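Local coordinates for protein tryptophan halogenase superfamily (PDB 6FRL) that probably uses reduced flavin to halogenate an electron-rich aromatic substrate, with a preference for bromination over chlorination, at residues G361-R364 against L365-F369; W24-A27 against A28-Q32. One frame throughout, in Å; residues are numbered along the deposited sequence.

Contact 1: G361-R364 against L365-F369; sequences GIER and LKALF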
loop_
_atom_site.group_PDB
_atom_site.type_symbol
_atom_site.label_atom_id
_atom_site.label_comp_id
_atom_site.label_asym_id
_atom_site.label_seq_id
_atom_site.Cartn_x
_atom_site.Cartn_y
_atom_site.Cartn_z
ATOM N N GLY B 361 10.343 3.370 13.432
ATOM C CA GLY B 361 11.105 4.627 13.515
ATOM C C GLY B 361 12.497 4.481 12.953
ATOM O O GLY B 361 12.946 5.330 12.187
ATOM N N ILE B 362 13.152 3.373 13.308
ATOM C CA ILE B 362 14.489 3.056 12.823
ATOM C C ILE B 362 14.518 2.799 11.330
ATOM O O ILE B 362 15.410 3.278 10.653
ATOM C CB ILE B 362 15.098 1.868 13.587
ATOM C CG1 ILE B 362 15.449 2.303 15.009
ATOM C CG2 ILE B 362 16.358 1.343 12.903
ATOM C CD1 ILE B 362 15.422 1.160 16.008
ATOM N N GLU B 363 13.580 2.019 10.815
ATOM C CA GLU B 363 13.532 1.742 9.361
ATOM C C GLU B 363 13.384 3.064 8.608
ATOM O O GLU B 363 14.100 3.312 7.621
ATOM C CB GLU B 363 12.404 0.751 8.990
ATOM C CG GLU B 363 12.256 0.409 7.473
ATOM C CD GLU B 363 13.577 0.223 6.628
ATOM O OE1 GLU B 363 14.349 -0.760 6.835
ATOM O OE2 GLU B 363 13.869 1.090 5.736
ATOM N N ARG B 364 12.515 3.927 9.118
ATOM C CA ARG B 364 12.241 5.225 8.514
ATOM C C ARG B 364 13.485 6.159 8.540
ATOM O O ARG B 364 13.771 6.828 7.541
ATOM C CB ARG B 364 11.025 5.833 9.210
ATOM C CG ARG B 364 10.405 7.030 8.556
ATOM C CD ARG B 364 9.123 7.423 9.302
ATOM N NE ARG B 364 8.045 6.464 9.020
ATOM C CZ ARG B 364 7.406 5.697 9.903
ATOM N NH1 ARG B 364 7.659 5.755 11.210
ATOM N NH2 ARG B 364 6.448 4.870 9.456
ATOM N N LEU B 365 14.224 6.160 9.645
ATOM C CA LEU B 365 15.450 6.939 9.772
ATOM C C LEU B 365 16.482 6.533 8.736
ATOM O O LEU B 365 17.099 7.404 8.098
ATOM C CB LEU B 365 16.070 6.793 11.176
ATOM C CG LEU B 365 17.425 7.466 11.418
ATOM C CD1 LEU B 365 17.433 8.913 10.969
ATOM C CD2 LEU B 365 17.799 7.362 12.875
ATOM N N LYS B 366 16.685 5.220 8.592
ATOM C CA LYS B 366 17.549 4.687 7.524
ATOM C C LYS B 366 17.066 5.042 6.103
ATOM O O LYS B 366 17.851 5.513 5.282
ATOM C CB LYS B 366 17.723 3.170 7.668
ATOM C CG LYS B 366 18.488 2.774 8.935
ATOM C CD LYS B 366 18.929 1.314 8.943
ATOM C CE LYS B 366 17.757 0.368 9.172
ATOM N NZ LYS B 366 18.194 -1.033 8.957
ATOM N N ALA B 367 15.783 4.849 5.819
ATOM C CA ALA B 367 15.237 5.178 4.473
ATOM C C ALA B 367 15.342 6.692 4.110
ATOM O O ALA B 367 15.463 7.056 2.935
ATOM C CB ALA B 367 13.785 4.680 4.359
ATOM N N LEU B 368 15.294 7.551 5.130
ATOM C CA LEU B 368 15.371 9.002 4.959
ATOM C C LEU B 368 16.602 9.586 5.633
ATOM O O LEU B 368 16.605 10.777 5.938
ATOM C CB LEU B 368 14.091 9.684 5.499
ATOM C CG LEU B 368 12.759 9.253 4.876
ATOM C CD1 LEU B 368 11.563 9.728 5.692
ATOM C CD2 LEU B 368 12.635 9.754 3.445
ATOM N N PHE B 369 17.658 8.790 5.843
ATOM C CA PHE B 369 18.883 9.294 6.527
ATOM C C PHE B 369 19.383 10.586 5.902
ATOM O O PHE B 369 19.508 10.672 4.685
ATOM C CB PHE B 369 20.039 8.272 6.583
ATOM C CG PHE B 369 21.001 8.509 7.731
ATOM C CD1 PHE B 369 20.711 8.039 8.992
ATOM C CD2 PHE B 369 22.196 9.194 7.537
ATOM C CE1 PHE B 369 21.580 8.246 10.052
ATOM C CE2 PHE B 369 23.068 9.414 8.584
ATOM C CZ PHE B 369 22.764 8.955 9.849
#
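The carbonyls of Gly-361 to Arg-364 accept, one after another, the amides of Leu-365 to Leu-368, which makes this the C-terminal turn of the α-helix 354-367. The bond from Lys-366 N to Ile-362 O is almost straight, at 176°, whereas the last of the series, Leu-368 N to Arg-364 O, is bent to 141°. That bend comes where the chain quits helical geometry at Leu-368, and as the helix ends Phe-369 N makes a weak bond back to Lys-366 O, at 3.3 Å.

Three i to i+4 side-chain pairs run along the turn. Ile-362 and Lys-366 lean over one another at an angle, CG2 of the isoleucine meeting the lysine methylene CE at 4.1 Å. Arg-364 and Leu-368 run alongside each other in the same direction. The arginine's CG is anti to its own amide nitrogen (chi1 -168°), which sets CG 4.1 Å from Leu-368 CD1 before a bend at chi3 takes the guanidinium to helix 376-402, where NE is hydrogen-bonded to Gln-385 OE1 and NH2 forms a salt bridge with Glu-389 OE2. On the exposed flank, Glu-363 OE1 and Lys-366 NZ stay 4.4 Å apart, beyond a salt bridge but probably close enough for mild attraction. The other carboxylate oxygen of Glu-363, OE2, rests 3.8 Å from the methyl CB of Ala-367.

Contact 2: W24-A27 against A28-Q32; sequences WMTA and AALVQ
Backbone bonds tie Trp-24, Met-25, Thr-26 and Ala-27 to the residues four places on, within the helix 20-33 that links strands 13-17 and 40-45 in a β-α-β unit. This is consistent with the Rossmann-type nucleotide-binding fold expected of a flavin-dependent halogenase. The four bonds differ in detail: Leu-30 N approaches Thr-26 O nearly in line with its carbonyl, with an N-H...O angle of 169°, while Ala-28 N reaches Trp-24 O from a position tilted 34° out of the carbonyl plane. Two side chains add hydrogen bonds of their own. The hydroxyl OG1 of Thr-26 sits beside its backbone nitrogen and is hydrogen-bonded to Ala-22 O one turn earlier, so a buried polar atom is satisfied within the helix. The indole of Trp-24 lies away from the following turn, with NE1 hydrogen-bonded to Glu-45 OE2.

Nonpolar contact between side chains centres on Thr-26 and Leu-30, which lie side by side and point the same way. Because CG2 of the threonine is anti to its backbone nitrogen, the methyl is delivered to Leu-30 CD1 at 3.9 Å. Trp-24 and Ala-27 pack on Val-43 of strand 40-45, and Val-31 on Ile-41.

A third kind of contact sets aliphatic carbons against carbonyl oxygens of the preceding turn. CB of Ala-28 rests on Trp-24 O and CB of Ala-29 on Met-25 O, each at 3.4 Å. Leu-30 CG lies 3.3 Å from Thr-26 O. Val-31 has CG2 beside its own backbone nitrogen, and this branch meets Ala-27 O at 3.2 Å.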
loop_
_atom_site.group_PDB
_atom_site.type_symbol
_atom_site.label_atom_id
_atom_site.label_comp_id
_atom_site.label_asym_id
_atom_site.label_seq_id
_atom_site.Cartn_x
_atom_site.Cartn_y
_atom_site.Cartn_z
ATOM N N TRP B 24 19.488 1.070 22.406
ATOM C CA TRP B 24 20.346 0.005 21.931
ATOM C C TRP B 24 19.821 -0.682 20.684
ATOM O O TRP B 24 20.640 -1.152 19.920
ATOM C CB TRP B 24 20.687 -0.986 23.049
ATOM C CG TRP B 24 21.626 -0.372 24.018
ATOM C CD1 TRP B 24 21.354 -0.046 25.306
ATOM C CD2 TRP B 24 22.970 0.029 23.778
ATOM N NE1 TRP B 24 22.455 0.526 25.903
ATOM C CE2 TRP B 24 23.464 0.584 24.988
ATOM C CE3 TRP B 24 23.809 -0.019 22.670
ATOM C CZ2 TRP B 24 24.760 1.076 25.117
ATOM C CZ3 TRP B 24 25.116 0.480 22.794
ATOM C CH2 TRP B 24 25.566 1.024 24.015
ATOM N N MET B 25 18.496 -0.711 20.442
ATOM C CA MET B 25 17.993 -1.121 19.110
ATOM C C MET B 25 18.499 -0.156 18.029
ATOM O O MET B 25 18.991 -0.599 16.988
ATOM C CB MET B 25 16.462 -1.219 19.036
ATOM C CG MET B 25 15.889 -2.471 19.700
ATOM S SD MET B 25 14.099 -2.352 19.906
ATOM C CE MET B 25 13.516 -2.563 18.202
ATOM N N THR B 26 18.378 1.149 18.272
ATOM C CA THR B 26 18.892 2.154 17.336
ATOM C C THR B 26 20.425 1.981 17.046
ATOM O O THR B 26 20.854 1.925 15.890
ATOM C CB THR B 26 18.577 3.573 17.853
ATOM O OG1 THR B 26 17.159 3.715 18.045
ATOM C CG2 THR B 26 19.037 4.616 16.864
ATOM N N ALA B 27 21.228 1.860 18.103
ATOM C CA ALA B 27 22.672 1.677 17.980
ATOM C C ALA B 27 23.018 0.445 17.167
ATOM O O ALA B 27 23.857 0.517 16.244
ATOM C CB ALA B 27 23.336 1.587 19.361
ATOM N N ALA B 28 22.380 -0.675 17.496
ATOM C CA ALA B 28 22.689 -1.931 16.782
ATOM C C ALA B 28 22.326 -1.857 15.292
ATOM O O ALA B 28 23.123 -2.280 14.419
ATOM C CB ALA B 28 21.995 -3.107 17.436
ATOM N N ALA B 29 21.143 -1.291 15.009
ATOM C CA ALA B 29 20.639 -1.147 13.631
ATOM C C ALA B 29 21.547 -0.233 12.806
ATOM O O ALA B 29 21.907 -0.592 11.696
ATOM C CB ALA B 29 19.213 -0.614 13.627
ATOM N N LEU B 30 21.942 0.920 13.372
ATOM C CA LEU B 30 22.845 1.843 12.681
ATOM C C LEU B 30 24.289 1.292 12.552
ATOM O O LEU B 30 24.953 1.520 11.526
ATOM C CB LEU B 30 22.831 3.225 13.357
ATOM C CG LEU B 30 21.491 3.960 13.349
ATOM C CD1 LEU B 30 21.608 5.335 13.990
ATOM C CD2 LEU B 30 20.938 4.071 11.921
ATOM N N VAL B 31 24.764 0.563 13.564
ATOM C CA VAL B 31 26.064 -0.122 13.461
ATOM C C VAL B 31 26.091 -1.064 12.254
ATOM O O VAL B 31 26.989 -0.963 11.428
ATOM C CB VAL B 31 26.458 -0.819 14.805
ATOM C CG1 VAL B 31 27.462 -1.947 14.624
ATOM C CG2 VAL B 31 27.036 0.213 15.782
ATOM N N GLN B 32 25.088 -1.932 12.111
ATOM C CA GLN B 32 25.048 -2.869 10.961
ATOM C C GLN B 32 24.929 -2.146 9.605
ATOM O O GLN B 32 25.557 -2.519 8.640
ATOM C CB GLN B 32 23.864 -3.846 11.072
ATOM C CG GLN B 32 23.679 -4.783 9.864
ATOM C CD GLN B 32 24.526 -6.012 9.946
ATOM O OE1 GLN B 32 25.723 -5.947 10.270
ATOM N NE2 GLN B 32 23.918 -7.168 9.670
#

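Overall arrangement
Contacts 1 and 2 each lie within a single helix, 354-367 and 20-33 respectively; the two helices pack against each other, and the centres of the two contacts are about 12 Å apart. Ile-362 is the main link: its CG2 presses on Ala-29 CB at 3.5 Å, while its CD1 lies 3.7 Å from Thr-26 OG1. Farther along, Lys-366 CG touches Leu-30 CD2 at 4.1 Å. Contact 2 has strand 40-45 beside it as well, whereas contact 1 also meets helix 376-402 and the second subunit, whose Arg-434 and Gln-436 bond to the carbonyls of Phe-369 and Ala-367. A bound MES molecule, probably from crystallisation, lies about 4 Å from the side chain of Val-31.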